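Local coordinates for protein aromatic-amino-acid:2-oxoglutarate transaminase (Candida albicans, PDB 6HNV) that probably catalyses pyridoxal-phosphate-dependent transfer of amino groups from aromatic amino acids, and possibly 2-aminoadipate, to 2-oxo acids, at residues 43-48 with 127-132; 57-62 with 105-110; 277-282 with 323-328. All coordinates share one frame; numbering follows the deposited sequence.

Contact 1 (43-48 with 127-132); sequences YGMPNH and GLQYAA. With PPY (3-phenylpyruvic acid), chain G; PHE (phenylalanine), chain F; PLP (pyridoxal-5'-phosphate), chain H.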
loop_
_atom_site.group_PDB
_atom_site.type_symbol
_atom_site.label_atom_id
_atom_site.label_comp_id
_atom_site.label_asym_id
_atom_site.label_seq_id
_atom_site.Cartn_x
_atom_site.Cartn_y
_atom_site.Cartn_z
ATOM N N TYR A 43 -4.739 -17.373 -15.202
ATOM C CA TYR A 43 -4.147 -16.332 -14.323
ATOM C C TYR A 43 -2.652 -16.603 -14.097
ATOM O O TYR A 43 -2.253 -17.779 -13.979
ATOM C CB TYR A 43 -4.974 -16.222 -13.043
ATOM C CG TYR A 43 -6.393 -15.786 -13.297
ATOM C CD1 TYR A 43 -6.663 -14.650 -14.051
ATOM C CD2 TYR A 43 -7.468 -16.516 -12.811
ATOM C CE1 TYR A 43 -7.964 -14.240 -14.303
ATOM C CE2 TYR A 43 -8.776 -16.116 -13.050
ATOM C CZ TYR A 43 -9.025 -14.972 -13.797
ATOM O OH TYR A 43 -10.305 -14.556 -14.044
ATOM N N GLY A 44 -1.864 -15.518 -14.085
ATOM C CA GLY A 44 -0.418 -15.454 -13.781
ATOM C C GLY A 44 -0.150 -15.513 -12.288
ATOM O O GLY A 44 0.510 -14.592 -11.761
ATOM N N MET A 45 -0.643 -16.582 -11.659
ATOM C CA MET A 45 -0.547 -16.913 -10.215
ATOM C C MET A 45 0.373 -18.130 -10.057
ATOM O O MET A 45 0.001 -19.230 -10.455
ATOM C CB MET A 45 -1.936 -17.264 -9.650
ATOM C CG MET A 45 -2.963 -16.123 -9.655
ATOM S SD MET A 45 -4.692 -16.702 -9.581
ATOM C CE MET A 45 -5.282 -15.981 -8.044
ATOM N N PRO A 46 1.595 -18.002 -9.486
ATOM C CA PRO A 46 2.376 -19.181 -9.111
ATOM C C PRO A 46 1.550 -20.130 -8.217
ATOM O O PRO A 46 0.911 -19.650 -7.299
ATOM C CB PRO A 46 3.577 -18.602 -8.333
ATOM C CG PRO A 46 3.689 -17.155 -8.792
ATOM C CD PRO A 46 2.282 -16.737 -9.177
ATOM N N ASN A 47 1.554 -21.438 -8.497
ATOM C CA ASN A 47 1.011 -22.466 -7.563
ATOM C C ASN A 47 1.715 -22.288 -6.212
ATOM O O ASN A 47 2.932 -22.047 -6.233
ATOM C CB ASN A 47 1.198 -23.884 -8.115
ATOM C CG ASN A 47 0.418 -24.935 -7.355
ATOM O OD1 ASN A 47 0.979 -25.603 -6.481
ATOM N ND2 ASN A 47 -0.864 -25.086 -7.676
ATOM N N HIS A 48 0.999 -22.400 -5.084
ATOM C CA HIS A 48 1.577 -22.258 -3.718
ATOM C C HIS A 48 2.861 -23.102 -3.589
ATOM O O HIS A 48 3.809 -22.670 -2.911
ATOM C CB HIS A 48 0.529 -22.558 -2.634
ATOM C CG HIS A 48 -0.013 -23.954 -2.649
ATOM N ND1 HIS A 48 0.747 -25.062 -2.283
ATOM C CD2 HIS A 48 -1.237 -24.432 -2.967
ATOM C CE1 HIS A 48 0.021 -26.155 -2.388
ATOM N NE2 HIS A 48 -1.205 -25.794 -2.804
ATOM N N GLY A 127 -3.193 -16.993 1.583
ATOM C CA GLY A 127 -2.654 -15.770 2.209
ATOM C C GLY A 127 -1.428 -15.226 1.496
ATOM O O GLY A 127 -1.276 -13.993 1.496
ATOM N N LEU A 128 -0.576 -16.105 0.942
ATOM C CA LEU A 128 0.630 -15.741 0.145
ATOM C C LEU A 128 0.260 -15.706 -1.358
ATOM O O LEU A 128 1.161 -15.540 -2.164
ATOM C CB LEU A 128 1.773 -16.729 0.438
ATOM C CG LEU A 128 2.569 -16.569 1.740
ATOM C CD1 LEU A 128 3.778 -17.503 1.767
ATOM C CD2 LEU A 128 3.048 -15.146 1.935
ATOM N N GLN A 129 -1.022 -15.761 -1.725
ATOM C CA GLN A 129 -1.522 -15.760 -3.134
ATOM C C GLN A 129 -2.309 -14.477 -3.449
ATOM O O GLN A 129 -2.965 -13.941 -2.537
ATOM C CB GLN A 129 -2.434 -16.975 -3.382
ATOM C CG GLN A 129 -3.013 -17.055 -4.794
ATOM C CD GLN A 129 -1.954 -17.236 -5.860
ATOM O OE1 GLN A 129 -1.288 -16.280 -6.302
ATOM N NE2 GLN A 129 -1.789 -18.487 -6.273
ATOM N N TYR A 130 -2.304 -14.044 -4.715
ATOM C CA TYR A 130 -3.181 -12.949 -5.209
ATOM C C TYR A 130 -4.511 -13.068 -4.476
ATOM O O TYR A 130 -5.024 -14.185 -4.369
ATOM C CB TYR A 130 -3.377 -12.994 -6.726
ATOM C CG TYR A 130 -2.215 -12.392 -7.455
ATOM C CD1 TYR A 130 -1.964 -11.035 -7.397
ATOM C CD2 TYR A 130 -1.325 -13.183 -8.158
ATOM C CE1 TYR A 130 -0.864 -10.479 -8.041
ATOM C CE2 TYR A 130 -0.231 -12.648 -8.818
ATOM C CZ TYR A 130 0.010 -11.290 -8.752
ATOM O OH TYR A 130 1.107 -10.790 -9.394
ATOM N N ALA A 131 -4.998 -11.966 -3.921
ATOM C CA ALA A 131 -6.224 -11.940 -3.092
ATOM C C ALA A 131 -7.068 -10.715 -3.452
ATOM O O ALA A 131 -6.505 -9.726 -3.997
ATOM C CB ALA A 131 -5.837 -11.958 -1.631
ATOM N N ALA A 132 -8.363 -10.777 -3.139
ATOM C CA ALA A 132 -9.323 -9.671 -3.358
ATOM C C ALA A 132 -8.756 -8.406 -2.702
ATOM O O ALA A 132 -8.162 -8.510 -1.616
ATOM C CB ALA A 132 -10.686 -10.040 -2.826
HETATM C C1 PPY G . -3.565 -7.593 -7.755
HETATM O O1 PPY G . -3.378 -6.757 -6.859
HETATM O O2 PPY G . -4.358 -8.536 -7.630
HETATM C C2 PPY G . -2.881 -7.460 -8.867
HETATM O O3 PPY G . -1.803 -6.884 -8.789
HETATM C C3 PPY G . -3.420 -7.824 -10.254
HETATM C "C1'" PPY G . -3.150 -9.197 -10.826
HETATM C "C2'" PPY G . -1.957 -9.473 -11.476
HETATM C "C3'" PPY G . -1.726 -10.723 -12.030
HETATM C "C4'" PPY G . -2.692 -11.699 -11.965
HETATM C "C5'" PPY G . -3.890 -11.434 -11.349
HETATM C "C6'" PPY G . -4.126 -10.185 -10.794
HETATM N N PHE F . -6.156 -9.754 -7.434
HETATM C CA PHE F . -4.985 -9.122 -8.101
HETATM C C PHE F . -4.770 -7.742 -7.457
HETATM O O PHE F . -5.602 -7.282 -6.657
HETATM C CB PHE F . -5.213 -9.087 -9.619
HETATM C CG PHE F . -4.084 -9.619 -10.474
HETATM C CD1 PHE F . -3.024 -8.805 -10.850
HETATM C CD2 PHE F . -4.091 -10.932 -10.927
HETATM C CE1 PHE F . -1.990 -9.293 -11.634
HETATM C CE2 PHE F . -3.057 -11.417 -11.715
HETATM C CZ PHE F . -2.009 -10.598 -12.068
HETATM O OXT PHE F . -3.774 -7.046 -7.690
HETATM N N1 PLP H . 3.189 -6.717 -14.414
HETATM C C2 PLP H . 3.291 -7.802 -15.178
HETATM C C2A PLP H . 3.885 -7.638 -16.538
HETATM C C3 PLP H . 2.851 -9.064 -14.713
HETATM O O3 PLP H . 2.959 -10.127 -15.530
HETATM C C4 PLP H . 2.314 -9.189 -13.422
HETATM C C4A PLP H . 1.855 -10.504 -12.921
HETATM C C5 PLP H . 2.212 -8.014 -12.657
HETATM C C6 PLP H . 2.659 -6.830 -13.180
HETATM C C5A PLP H . 1.633 -8.007 -11.284
HETATM O O4P PLP H . 2.634 -7.487 -10.366
HETATM P P PLP H . 2.116 -7.382 -8.869
HETATM O O1P PLP H . 1.206 -6.149 -8.875
HETATM O O2P PLP H . 3.336 -7.274 -7.984
HETATM O O3P PLP H . 1.395 -8.672 -8.678
#

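Contact 2 (57-62 with 105-110); sequences DVNLVD and TPQSTV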
loop_
_atom_site.group_PDB
_atom_site.type_symbol
_atom_site.label_atom_id
_atom_site.label_comp_id
_atom_site.label_asym_id
_atom_site.label_seq_id
_atom_site.Cartn_x
_atom_site.Cartn_y
_atom_site.Cartn_z
ATOM N N ASP A 57 5.252 -19.865 12.682
ATOM C CA ASP A 57 4.865 -19.835 14.123
ATOM C C ASP A 57 5.044 -18.396 14.619
ATOM O O ASP A 57 6.151 -17.839 14.421
ATOM C CB ASP A 57 5.693 -20.817 14.961
ATOM C CG ASP A 57 5.570 -22.270 14.538
ATOM O OD1 ASP A 57 4.436 -22.798 14.582
ATOM O OD2 ASP A 57 6.600 -22.856 14.151
ATOM N N VAL A 58 3.986 -17.788 15.160
ATOM C CA VAL A 58 4.027 -16.393 15.686
ATOM C C VAL A 58 4.030 -16.511 17.206
ATOM O O VAL A 58 3.040 -17.047 17.753
ATOM C CB VAL A 58 2.857 -15.522 15.201
ATOM C CG1 VAL A 58 3.122 -14.052 15.473
ATOM C CG2 VAL A 58 2.556 -15.747 13.729
ATOM N N ASN A 59 5.120 -16.055 17.831
ATOM C CA ASN A 59 5.387 -16.188 19.282
ATOM C C ASN A 59 4.956 -14.887 19.968
ATOM O O ASN A 59 5.640 -13.856 19.786
ATOM C CB ASN A 59 6.856 -16.552 19.537
ATOM C CG ASN A 59 7.296 -17.820 18.834
ATOM O OD1 ASN A 59 6.522 -18.779 18.720
ATOM N ND2 ASN A 59 8.541 -17.831 18.371
ATOM N N LEU A 60 3.882 -14.959 20.751
ATOM C CA LEU A 60 3.191 -13.796 21.353
ATOM C C LEU A 60 3.542 -13.670 22.835
ATOM O O LEU A 60 3.962 -14.679 23.444
ATOM C CB LEU A 60 1.683 -13.992 21.198
ATOM C CG LEU A 60 1.201 -14.255 19.779
ATOM C CD1 LEU A 60 -0.308 -14.405 19.757
ATOM C CD2 LEU A 60 1.653 -13.138 18.850
ATOM N N VAL A 61 3.367 -12.452 23.360
ATOM C CA VAL A 61 3.281 -12.124 24.809
ATOM C C VAL A 61 1.802 -12.233 25.193
ATOM O O VAL A 61 0.967 -12.233 24.264
ATOM C CB VAL A 61 3.882 -10.732 25.095
ATOM C CG1 VAL A 61 5.337 -10.658 24.665
ATOM C CG2 VAL A 61 3.106 -9.597 24.445
ATOM N N ASP A 62 1.486 -12.373 26.489
ATOM C CA ASP A 62 0.081 -12.434 26.991
ATOM C C ASP A 62 -0.301 -11.138 27.697
ATOM O O ASP A 62 -1.520 -10.985 27.932
ATOM C CB ASP A 62 -0.157 -13.604 27.940
ATOM C CG ASP A 62 0.094 -14.917 27.241
ATOM O OD1 ASP A 62 -0.615 -15.191 26.242
ATOM O OD2 ASP A 62 1.037 -15.611 27.658
ATOM N N THR A 105 3.481 -22.048 32.626
ATOM C CA THR A 105 3.065 -21.277 31.418
ATOM C C THR A 105 3.877 -21.704 30.191
ATOM O O THR A 105 4.956 -21.165 29.945
ATOM C CB THR A 105 3.207 -19.756 31.620
ATOM O OG1 THR A 105 4.510 -19.451 32.132
ATOM C CG2 THR A 105 2.143 -19.181 32.532
ATOM N N PRO A 106 3.385 -22.649 29.353
ATOM C CA PRO A 106 3.890 -22.763 27.981
ATOM C C PRO A 106 3.628 -21.437 27.240
ATOM O O PRO A 106 2.541 -20.905 27.368
ATOM C CB PRO A 106 3.123 -23.961 27.390
ATOM C CG PRO A 106 1.892 -24.099 28.284
ATOM C CD PRO A 106 2.336 -23.638 29.658
ATOM N N GLN A 107 4.623 -20.906 26.521
ATOM C CA GLN A 107 4.536 -19.567 25.875
ATOM C C GLN A 107 3.432 -19.587 24.813
ATOM O O GLN A 107 3.253 -20.640 24.174
ATOM C CB GLN A 107 5.867 -19.170 25.250
ATOM C CG GLN A 107 5.839 -17.771 24.645
ATOM C CD GLN A 107 7.049 -17.513 23.781
ATOM O OE1 GLN A 107 6.998 -16.741 22.822
ATOM N NE2 GLN A 107 8.155 -18.158 24.123
ATOM N N SER A 108 2.707 -18.479 24.641
ATOM C CA SER A 108 1.574 -18.404 23.679
ATOM C C SER A 108 2.128 -18.290 22.250
ATOM O O SER A 108 3.009 -17.459 22.004
ATOM C CB SER A 108 0.613 -17.300 24.007
ATOM O OG SER A 108 -0.435 -17.800 24.818
ATOM N N THR A 109 1.672 -19.168 21.363
ATOM C CA THR A 109 2.153 -19.270 19.968
ATOM C C THR A 109 0.981 -19.730 19.096
ATOM O O THR A 109 0.038 -20.329 19.626
ATOM C CB THR A 109 3.431 -20.119 19.905
ATOM O OG1 THR A 109 3.835 -20.245 18.537
ATOM C CG2 THR A 109 3.261 -21.476 20.553
ATOM N N VAL A 110 1.011 -19.361 17.820
ATOM C CA VAL A 110 -0.055 -19.664 16.830
ATOM C C VAL A 110 0.644 -20.197 15.581
ATOM O O VAL A 110 1.572 -19.499 15.096
ATOM C CB VAL A 110 -0.899 -18.410 16.543
ATOM C CG1 VAL A 110 -1.892 -18.653 15.406
ATOM C CG2 VAL A 110 -1.587 -17.905 17.805
#

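Contact 3 (277-282 with 323-328); sequences IIEDDP and SYLELD. With PLP (pyridoxal-5'-phosphate), chain C.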
loop_
_atom_site.group_PDB
_atom_site.type_symbol
_atom_site.label_atom_id
_atom_site.label_comp_id
_atom_site.label_asym_id
_atom_site.label_seq_id
_atom_site.Cartn_x
_atom_site.Cartn_y
_atom_site.Cartn_z
ATOM N N ILE A 277 -18.922 13.130 7.222
ATOM C CA ILE A 277 -18.001 13.084 8.392
ATOM C C ILE A 277 -16.958 11.977 8.197
ATOM O O ILE A 277 -17.319 10.749 8.176
ATOM C CB ILE A 277 -18.797 12.903 9.697
ATOM C CG1 ILE A 277 -19.759 14.079 9.909
ATOM C CG2 ILE A 277 -17.839 12.737 10.868
ATOM C CD1 ILE A 277 -20.985 13.749 10.726
ATOM N N ILE A 278 -15.698 12.399 8.086
ATOM C CA ILE A 278 -14.528 11.481 8.181
ATOM C C ILE A 278 -14.106 11.441 9.654
ATOM O O ILE A 278 -13.460 12.368 10.132
ATOM C CB ILE A 278 -13.409 11.865 7.197
ATOM C CG1 ILE A 278 -13.970 12.035 5.784
ATOM C CG2 ILE A 278 -12.279 10.841 7.212
ATOM C CD1 ILE A 278 -12.979 12.624 4.806
ATOM N N GLU A 279 -14.546 10.393 10.337
ATOM C CA GLU A 279 -14.214 10.073 11.744
ATOM C C GLU A 279 -12.906 9.286 11.761
ATOM O O GLU A 279 -12.950 8.178 11.244
ATOM C CB GLU A 279 -15.336 9.218 12.352
ATOM C CG GLU A 279 -15.026 8.769 13.762
ATOM C CD GLU A 279 -16.176 8.100 14.471
ATOM O OE1 GLU A 279 -16.525 6.982 14.055
ATOM O OE2 GLU A 279 -16.726 8.705 15.431
ATOM N N ASP A 280 -11.822 9.839 12.328
ATOM C CA ASP A 280 -10.509 9.158 12.548
ATOM C C ASP A 280 -10.444 8.727 14.029
ATOM O O ASP A 280 -10.515 9.617 14.885
ATOM C CB ASP A 280 -9.354 10.064 12.083
ATOM C CG ASP A 280 -7.943 9.467 12.104
ATOM O OD1 ASP A 280 -7.820 8.240 12.358
ATOM O OD2 ASP A 280 -6.952 10.237 11.872
ATOM N N ASP A 281 -10.384 7.421 14.330
ATOM C CA ASP A 281 -10.285 6.911 15.728
ATOM C C ASP A 281 -9.210 5.830 15.856
ATOM O O ASP A 281 -9.516 4.638 15.859
ATOM C CB ASP A 281 -11.638 6.427 16.262
ATOM C CG ASP A 281 -11.676 6.313 17.777
ATOM O OD1 ASP A 281 -10.763 6.864 18.423
ATOM O OD2 ASP A 281 -12.585 5.655 18.305
ATOM N N PRO A 282 -7.914 6.211 15.955
ATOM C CA PRO A 282 -6.828 5.268 16.224
ATOM C C PRO A 282 -6.691 4.752 17.658
ATOM O O PRO A 282 -6.081 3.726 17.833
ATOM C CB PRO A 282 -5.545 6.061 16.018
ATOM C CG PRO A 282 -5.963 7.323 15.331
ATOM C CD PRO A 282 -7.412 7.556 15.682
ATOM N N SER A 323 -19.426 6.371 18.527
ATOM C CA SER A 323 -18.890 6.774 17.208
ATOM C C SER A 323 -20.005 7.436 16.420
ATOM O O SER A 323 -21.155 6.978 16.528
ATOM C CB SER A 323 -18.372 5.584 16.470
ATOM O OG SER A 323 -18.567 5.735 15.068
ATOM N N TYR A 324 -19.663 8.428 15.602
ATOM C CA TYR A 324 -20.612 9.027 14.629
ATOM C C TYR A 324 -21.330 7.911 13.871
ATOM O O TYR A 324 -22.410 8.170 13.378
ATOM C CB TYR A 324 -19.901 9.997 13.690
ATOM C CG TYR A 324 -19.574 11.324 14.337
ATOM C CD1 TYR A 324 -20.508 12.349 14.376
ATOM C CD2 TYR A 324 -18.342 11.574 14.917
ATOM C CE1 TYR A 324 -20.231 13.573 14.970
ATOM C CE2 TYR A 324 -18.049 12.795 15.505
ATOM C CZ TYR A 324 -18.992 13.801 15.538
ATOM O OH TYR A 324 -18.723 15.011 16.121
ATOM N N LEU A 325 -20.768 6.707 13.783
ATOM C CA LEU A 325 -21.441 5.569 13.099
ATOM C C LEU A 325 -22.744 5.272 13.826
ATOM O O LEU A 325 -23.686 4.784 13.195
ATOM C CB LEU A 325 -20.586 4.306 13.162
ATOM C CG LEU A 325 -19.418 4.217 12.197
ATOM C CD1 LEU A 325 -18.710 2.893 12.399
ATOM C CD2 LEU A 325 -19.876 4.352 10.752
ATOM N N GLU A 326 -22.745 5.476 15.133
ATOM C CA GLU A 326 -23.906 5.147 15.979
ATOM C C GLU A 326 -24.962 6.245 15.787
ATOM O O GLU A 326 -26.134 5.978 16.104
ATOM C CB GLU A 326 -23.408 4.919 17.399
ATOM C CG GLU A 326 -22.385 3.799 17.461
ATOM C CD GLU A 326 -21.964 3.409 18.866
ATOM O OE1 GLU A 326 -20.759 3.488 19.146
ATOM O OE2 GLU A 326 -22.846 3.039 19.681
ATOM N N LEU A 327 -24.588 7.404 15.224
ATOM C CA LEU A 327 -25.535 8.511 14.921
ATOM C C LEU A 327 -26.042 8.447 13.470
ATOM O O LEU A 327 -27.156 8.959 13.199
ATOM C CB LEU A 327 -24.830 9.841 15.203
ATOM C CG LEU A 327 -24.308 10.034 16.630
ATOM C CD1 LEU A 327 -23.729 11.426 16.795
ATOM C CD2 LEU A 327 -25.387 9.804 17.684
ATOM N N ASP A 328 -25.280 7.833 12.565
ATOM C CA ASP A 328 -25.526 7.866 11.101
ATOM C C ASP A 328 -26.735 6.976 10.748
ATOM O O ASP A 328 -26.779 5.796 11.172
ATOM C CB ASP A 328 -24.248 7.462 10.375
ATOM C CG ASP A 328 -24.153 7.832 8.908
ATOM O OD1 ASP A 328 -24.869 8.730 8.455
ATOM O OD2 ASP A 328 -23.308 7.242 8.240
HETATM N N1 PLP C . -4.516 9.587 12.573
HETATM C C2 PLP C . -4.242 9.863 13.850
HETATM C C2A PLP C . -5.173 10.773 14.579
HETATM C C3 PLP C . -3.120 9.297 14.493
HETATM O O3 PLP C . -2.886 9.597 15.775
HETATM C C4 PLP C . -2.261 8.435 13.785
HETATM C C4A PLP C . -1.088 7.830 14.475
HETATM C C5 PLP C . -2.580 8.178 12.437
HETATM C C6 PLP C . -3.687 8.771 11.888
HETATM C C5A PLP C . -1.708 7.347 11.554
HETATM O O4P PLP C . -2.231 6.008 11.358
HETATM P P PLP C . -1.256 5.014 10.599
HETATM O O1P PLP C . 0.025 5.038 11.393
HETATM O O2P PLP C . -1.928 3.651 10.660
HETATM O O3P PLP C . -1.124 5.631 9.211
#

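Contact 1 (43-48 with 127-132)
Met45 packs against two side chains of the loop 127-132, crossing Gln129 at about a right angle and running oblique to the ring of Tyr130. This meeting of two irregular loops belongs to the composite active site of the aminotransferase dimer, where Tyr130 reaches the pyridoxal phosphate held mainly by the second subunit. Met45 CG rests 3.7 Å from CD2 of Tyr130, neither over the ring face nor at its edge. Met45 CB lies 3.5 Å from Gln129 OE1, and the bend at chi3 brings Met45 CE near Tyr130 CB. Gly44, the centre of an inverse gamma turn, brings its carbonyl O to 3.6 Å from Tyr130 CE2. Over one ring face lies the phenyl group of phenylalanine or of phenylpyruvic acid; cofactor O3P is near the ring edge, though its closeness to Tyr130 OH is doubtful. On the second subunit, Lys341 packs against Tyr130 and Tyr406 against Pro46. A bend at chi2 (64°) turns the Gln129 amide back along its own loop, and both its ends are used. Gln129 OE1 takes Tyr130 N on an in-plane lone pair at 2.9 Å, while Gln129 NE2 donates to Pro46 O at 3.1 Å with an N-H...O angle of 143°.

Contact 2 (57-62 with 105-110)
Val58 O is approached by two donors from the neighbouring strand: Val110 N bonds to it at 3.1 Å, and the CA-H of Thr109 points at it with CA 3.3 Å away. Val110 O answers likewise, accepting a nearly straight bond from Val58 N at 3.0 Å (170°) and a CA-H contact from Asp57. A third backbone bond, Leu60 N to Ser108 O at 2.9 Å, follows beyond the non-hydrogen-bonded pair Asn59-Thr109. There the side chains lie side by side and point the same way; Thr109 OG1 sits anti to its own N (chi1 178°) and donates to Asn59 OD1 at 3.1 Å, in the plane of the amide carbonyl. The two strands form a small antiparallel sheet that continues across the dimer interface, because residues 57-60 also pair with a strand of the second subunit. Ser55 OG of the second subunit takes up Asn59 ND2, and Asp57 bonds His111 of its own chain through OD1 and Asn59 of the second subunit through OD2. Val58 and Val110 occupy the other face, and Leu60 CD1 meets Val110 CG2 at 4.2 Å; helix 375-388 packs on both. Farther along, Ser108 OG donates to the syn lone pair of Asp62 OD1 at 3.0 Å.

Contact 3 (277-282 with 323-328)
Glu279 leaves its strand fully stretched, with CG anti to the backbone N (chi1 176°) and CD continuing the line, which carries its carboxylate to the start of helix 324-327. Tyr324, with CG anti to its carbonyl carbon (chi1 -76°), sets its ring edge beside the same carboxylate and one face against Ile277. Across the contact, each carboxylate oxygen takes one donor: Ser323 OG gives its proton to the syn lone pair of Glu279 OE1 at 2.6 Å, and Tyr324 N reaches Glu279 OE2 at 3.0 Å, on the syn side but tilted out of the carboxylate plane. Glu279 OE2 also stands at the ring edge, 3.3 Å from Tyr324 CD2, with carboxylate and ring planes 61° apart. Ile277 crosses the tyrosine at about a right angle, its CG2 over one ring face and its CD1 3.9 Å from Tyr324 CD1. The far end of the ring is held by Gln258, to which Tyr324 OH is hydrogen-bonded. Ser323 is the N-cap, and Ser323 N bonds to Glu326 OE1 at 3.2 Å to make a capping box. A salt bridge from Arg335 to Glu279 OE1 probably offsets the buried negative charge. Next along the strand, Asp280 directs OD2 the other way to 2.6 Å from N1 of the cofactor, the aspartate-pyridine pairing of fold-type I pyridoxal-phosphate enzymes, on a central strand of the mixed sheet.

How the contacts relate
Contacts 1 and 3 serve the two cofactor sites of the dimer from different directions. Contact 3 carries Asp280 and Pro282 to the pyridoxal phosphate bound mainly by its own chain, while contact 1 sends Tyr130 across to the cofactor of the second subunit; by the same exchange, Tyr130 of the second subunit reaches the cofactor beside contact 3. Within one chain the nearest atoms of these two contacts are about 21 Å apart. Contact 2 lies in the chain loop closed by contact 1, with nearest atoms about 11 Å from it and about 17 Å from contact 3. It is remote from the annotated sites, yet like contact 1 it touches the second subunit.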